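Long-range contact in MsStt7d protein (Micromonas, PDB 4IX4), which probably acts as an ATP-dependent protein kinase, this chain being its kinase domain, caught here with ADP: residues F33-R38 with L49-A54. Residues are numbered along the deposited sequence; the frame is centred on the assembly and turned at random.
Sequences FGTVFR and LKNAKA. With ADP (adenosine-5'-diphosphate), chain F.
F37 and L49 exchange two backbone hydrogen bonds, F37 N to L49 O and L49 N to F37 O, both 2.8 Å, and T35 pairs with N51 likewise. These antiparallel rungs join 34-38 to 49-52, neighbouring strands of the kinase N-lobe sheet, and the ladder ends in a straight bond from K53 N to F33 O (2.8 Å, 179° at the hydrogen).

Charge and ring meet on the nucleotide side. K50, a lysine known to bind ADP, runs extended, with CG anti to the backbone N (chi1 -180°); its CE passes G34 CA at 3.8 Å, where any side chain on G34 would collide with it. NZ lies 4.2 Å from the centroid of the F33 ring, an off-centre cation-pi contact 34° from the ring normal; here it stands 5.7 Å from ADP O2A, and its salt bridge goes to E66 of helix 59-76. Shortening K50 to an alanine would probably leave E66 without its cationic mate and the F33 ring without its cation-pi partner.

Apolar contact is carried by V36, whose CG2 rests against K50 CG (4.0 Å) while CG1 approaches ribose O4' of ADP at 3.6 Å.

On the opposite face a water joins T35 OG1 (2.7 Å) to N51 OD1 and A52 O, while N51 OD1 comes up to the edge of the F37 ring, the amide turned steeply against it.

The hairpin illustrates how a kinase builds an ATP site: one face is apolar beside the ribose and cationic farther along, and the E66 bridge is consistent with the lysine-glutamate pairing of active kinases.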
ATOM      1  N   PHE B  33      -4.804  -0.615   0.142  1.00 22.44           N
ATOM      2  CA  PHE B  33      -5.148  -1.334  -1.082  1.00 19.38           C
ATOM      3  C   PHE B  33      -6.015  -0.480  -1.995  1.00 18.27           C
ATOM      4  O   PHE B  33      -6.526  -0.971  -2.999  1.00 19.91           O
ATOM      5  CB  PHE B  33      -5.920  -2.614  -0.745  1.00 18.55           C
ATOM      6  CG  PHE B  33      -7.126  -2.372   0.128  1.00 17.02           C
ATOM      7  CD1 PHE B  33      -8.328  -1.958  -0.421  1.00 16.73           C
ATOM      8  CD2 PHE B  33      -7.049  -2.547   1.508  1.00 17.93           C
ATOM      9  CE1 PHE B  33      -9.439  -1.714   0.392  1.00 16.36           C
ATOM     10  CE2 PHE B  33      -8.151  -2.312   2.329  1.00 18.24           C
ATOM     11  CZ  PHE B  33      -9.356  -1.899   1.763  1.00 16.19           C
ATOM     12  N   GLY B  34      -6.209   0.785  -1.631  1.00 18.11           N
ATOM     13  CA  GLY B  34      -7.085   1.661  -2.390  1.00 16.31           C
ATOM     14  C   GLY B  34      -6.614   3.103  -2.409  1.00 14.99           C
ATOM     15  O   GLY B  34      -5.665   3.467  -1.705  1.00 19.15           O
ATOM     16  N   THR B  35      -7.285   3.923  -3.214  1.00 13.16           N
ATOM     17  CA  THR B  35      -6.940   5.328  -3.372  1.00 14.22           C
ATOM     18  C   THR B  35      -8.171   6.177  -3.127  1.00 13.94           C
ATOM     19  O   THR B  35      -9.254   5.846  -3.591  1.00 12.77           O
ATOM     20  CB  THR B  35      -6.433   5.615  -4.793  1.00 16.09           C
ATOM     21  OG1 THR B  35      -5.394   4.684  -5.123  1.00 20.34           O
ATOM     22  CG2 THR B  35      -5.912   7.037  -4.901  1.00 19.34           C
ATOM     23  N   VAL B  36      -7.995   7.255  -2.372  1.00 16.28           N
ATOM     24  CA  VAL B  36      -9.094   8.117  -1.965  1.00 14.30           C
ATOM     25  C   VAL B  36      -8.996   9.479  -2.662  1.00 15.31           C
ATOM     26  O   VAL B  36      -7.913  10.065  -2.751  1.00 16.99           O
ATOM     27  CB  VAL B  36      -9.084   8.293  -0.428  1.00 16.99           C
ATOM     28  CG1 VAL B  36     -10.093   9.325   0.004  1.00 19.70           C
ATOM     29  CG2 VAL B  36      -9.359   6.961   0.255  1.00 18.92           C
ATOM     30  N   PHE B  37     -10.132   9.969  -3.156  1.00 14.41           N
ATOM     31  CA  PHE B  37     -10.218  11.257  -3.845  1.00 15.48           C
ATOM     32  C   PHE B  37     -11.346  12.073  -3.243  1.00 15.47           C
ATOM     33  O   PHE B  37     -12.311  11.511  -2.725  1.00 16.10           O
ATOM     34  CB  PHE B  37     -10.550  11.060  -5.329  1.00 18.41           C
ATOM     35  CG  PHE B  37      -9.546  10.241  -6.074  1.00 20.24           C
ATOM     36  CD1 PHE B  37      -8.524  10.854  -6.784  1.00 22.37           C
ATOM     37  CD2 PHE B  37      -9.630   8.856  -6.087  1.00 19.78           C
ATOM     38  CE1 PHE B  37      -7.599  10.101  -7.479  1.00 23.56           C
ATOM     39  CE2 PHE B  37      -8.701   8.093  -6.787  1.00 19.69           C
ATOM     40  CZ  PHE B  37      -7.689   8.718  -7.480  1.00 22.34           C
ATOM     41  N   ARG B  38     -11.239  13.394  -3.324  1.00 16.35           N
ATOM     42  CA  ARG B  38     -12.399  14.240  -3.069  1.00 15.96           C
ATOM     43  C   ARG B  38     -13.315  14.181  -4.277  1.00 17.90           C
ATOM     44  O   ARG B  38     -12.870  13.945  -5.400  1.00 18.97           O
ATOM     45  CB  ARG B  38     -12.001  15.693  -2.838  1.00 19.41           C
ATOM     46  CG  ARG B  38     -11.270  15.949  -1.539  1.00 21.04           C
ATOM     47  CD  ARG B  38     -11.113  17.441  -1.323  1.00 24.14           C
ATOM     48  NE  ARG B  38     -10.278  17.740  -0.165  1.00 26.50           N
ATOM     49  CZ  ARG B  38      -8.954  17.853  -0.209  1.00 29.21           C
ATOM     50  NH1 ARG B  38      -8.312  17.688  -1.358  1.00 28.96           N
ATOM     51  NH2 ARG B  38      -8.271  18.130   0.895  1.00 31.04           N
ATOM     52  N   LEU B  49     -14.283   9.568  -2.147  1.00 13.00           N
ATOM     53  CA  LEU B  49     -14.475   8.434  -3.040  1.00 12.36           C
ATOM     54  C   LEU B  49     -13.263   7.531  -2.949  1.00 11.94           C
ATOM     55  O   LEU B  49     -12.133   8.020  -2.906  1.00 14.33           O
ATOM     56  CB  LEU B  49     -14.607   8.945  -4.473  1.00 13.71           C
ATOM     57  CG  LEU B  49     -15.867   9.771  -4.745  1.00 14.20           C
ATOM     58  CD1 LEU B  49     -15.652  10.809  -5.856  1.00 18.48           C
ATOM     59  CD2 LEU B  49     -17.020   8.839  -5.082  1.00 16.09           C
ATOM     60  N   LYS B  50     -13.477   6.221  -2.914  1.00 12.23           N
ATOM     61  CA  LYS B  50     -12.348   5.287  -2.855  1.00 10.90           C
ATOM     62  C   LYS B  50     -12.504   4.178  -3.883  1.00 10.36           C
ATOM     63  O   LYS B  50     -13.577   3.594  -4.008  1.00 11.88           O
ATOM     64  CB  LYS B  50     -12.225   4.655  -1.464  1.00 11.07           C
ATOM     65  CG  LYS B  50     -11.064   3.665  -1.328  1.00 13.11           C
ATOM     66  CD  LYS B  50     -10.969   3.095   0.077  1.00 12.99           C
ATOM     67  CE  LYS B  50      -9.730   2.234   0.234  1.00 17.45           C
ATOM     68  NZ  LYS B  50      -9.527   1.838   1.659  1.00 19.73           N
ATOM     69  N   ASN B  51     -11.432   3.884  -4.615  1.00 12.17           N
ATOM     70  CA  ASN B  51     -11.405   2.701  -5.467  1.00 12.34           C
ATOM     71  C   ASN B  51     -10.230   1.802  -5.084  1.00 12.19           C
ATOM     72  O   ASN B  51      -9.441   2.168  -4.214  1.00 13.53           O
ATOM     73  CB  ASN B  51     -11.391   3.084  -6.959  1.00 14.14           C
ATOM     74  CG  ASN B  51     -10.055   3.640  -7.422  1.00 17.62           C
ATOM     75  OD1 ASN B  51      -9.236   4.083  -6.617  1.00 18.05           O
ATOM     76  ND2 ASN B  51      -9.841   3.636  -8.738  1.00 18.53           N
ATOM     77  N   ALA B  52     -10.127   0.626  -5.703  1.00 12.50           N
ATOM     78  CA  ALA B  52      -9.021  -0.285  -5.412  1.00 13.44           C
ATOM     79  C   ALA B  52      -7.775   0.105  -6.197  1.00 13.67           C
ATOM     80  O   ALA B  52      -7.870   0.668  -7.287  1.00 16.63           O
ATOM     81  CB  ALA B  52      -9.407  -1.718  -5.742  1.00 15.18           C
ATOM     82  N   LYS B  53      -6.606  -0.201  -5.640  1.00 14.40           N
ATOM     83  CA  LYS B  53      -5.357  -0.115  -6.402  1.00 14.25           C
ATOM     84  C   LYS B  53      -5.250  -1.291  -7.365  1.00 13.89           C
ATOM     85  O   LYS B  53      -5.410  -2.447  -6.970  1.00 15.28           O
ATOM     86  CB  LYS B  53      -4.147  -0.097  -5.469  1.00 15.00           C
ATOM     87  CG  LYS B  53      -4.005   1.204  -4.699  1.00 15.71           C
ATOM     88  CD  LYS B  53      -2.893   1.105  -3.675  1.00 17.98           C
ATOM     89  CE  LYS B  53      -2.729   2.388  -2.888  1.00 20.21           C
ATOM     90  NZ  LYS B  53      -1.553   2.313  -1.969  1.00 22.67           N
ATOM     91  N   ALA B  54      -4.984  -0.989  -8.634  1.00 13.44           N
ATOM     92  CA  ALA B  54      -4.897  -2.024  -9.662  1.00 13.55           C
ATOM     93  C   ALA B  54      -3.699  -2.954  -9.467  1.00 13.36           C
ATOM     94  O   ALA B  54      -3.678  -4.070  -9.995  1.00 15.75           O
ATOM     95  CB  ALA B  54      -4.846  -1.396 -11.041  1.00 13.79           C
TER
HETATM   96  PB  ADP F 601      -2.845   7.213   4.269  1.00 35.45           P
HETATM   97  O1B ADP F 601      -3.225   6.253   5.365  1.00 36.96           O
HETATM   98  O2B ADP F 601      -2.971   8.670   4.651  1.00 36.26           O
HETATM   99  O3B ADP F 601      -1.558   6.851   3.558  1.00 38.11           O
HETATM  100  PA  ADP F 601      -5.513   7.161   3.331  1.00 35.96           P
HETATM  101  O1A ADP F 601      -5.867   6.859   4.769  1.00 39.14           O
HETATM  102  O2A ADP F 601      -6.250   6.485   2.193  1.00 37.34           O
HETATM  103  O3A ADP F 601      -3.935   6.974   3.104  1.00 36.75           O
HETATM  104  O5' ADP F 601      -5.729   8.745   3.168  1.00 34.55           O
HETATM  105  C5' ADP F 601      -7.030   9.168   2.813  1.00 30.62           C
HETATM  106  C4' ADP F 601      -7.235  10.614   3.216  1.00 26.56           C
HETATM  107  O4' ADP F 601      -8.602  10.880   2.925  1.00 20.35           O
HETATM  108  C3' ADP F 601      -6.997  10.867   4.697  1.00 30.66           C
HETATM  109  O3' ADP F 601      -6.135  11.992   4.885  1.00 37.11           O
HETATM  110  C2' ADP F 601      -8.355  11.243   5.227  1.00 24.70           C
HETATM  111  O2' ADP F 601      -8.277  12.336   6.145  1.00 31.29           O
HETATM  112  C1' ADP F 601      -9.192  11.591   4.002  1.00 18.57           C
HETATM  113  N9  ADP F 601     -10.560  11.087   4.211  1.00 15.39           N
HETATM  114  C8  ADP F 601     -10.937   9.795   4.180  1.00 15.92           C
HETATM  115  N7  ADP F 601     -12.264   9.681   4.440  1.00 15.32           N
HETATM  116  C5  ADP F 601     -12.740  10.924   4.635  1.00 12.94           C
HETATM  117  C6  ADP F 601     -14.054  11.517   4.930  1.00 14.18           C
HETATM  118  N6  ADP F 601     -15.139  10.719   5.067  1.00 14.86           N
HETATM  119  N1  ADP F 601     -14.118  12.860   5.060  1.00 14.89           N
HETATM  120  C2  ADP F 601     -13.045  13.654   4.916  1.00 15.44           C
HETATM  121  N3  ADP F 601     -11.812  13.181   4.637  1.00 15.60           N
HETATM  122  C4  ADP F 601     -11.615  11.851   4.489  1.00 13.70           C
HETATM  123  O   HOH W   1      -6.579   3.441  -7.238  1.00 22.75           O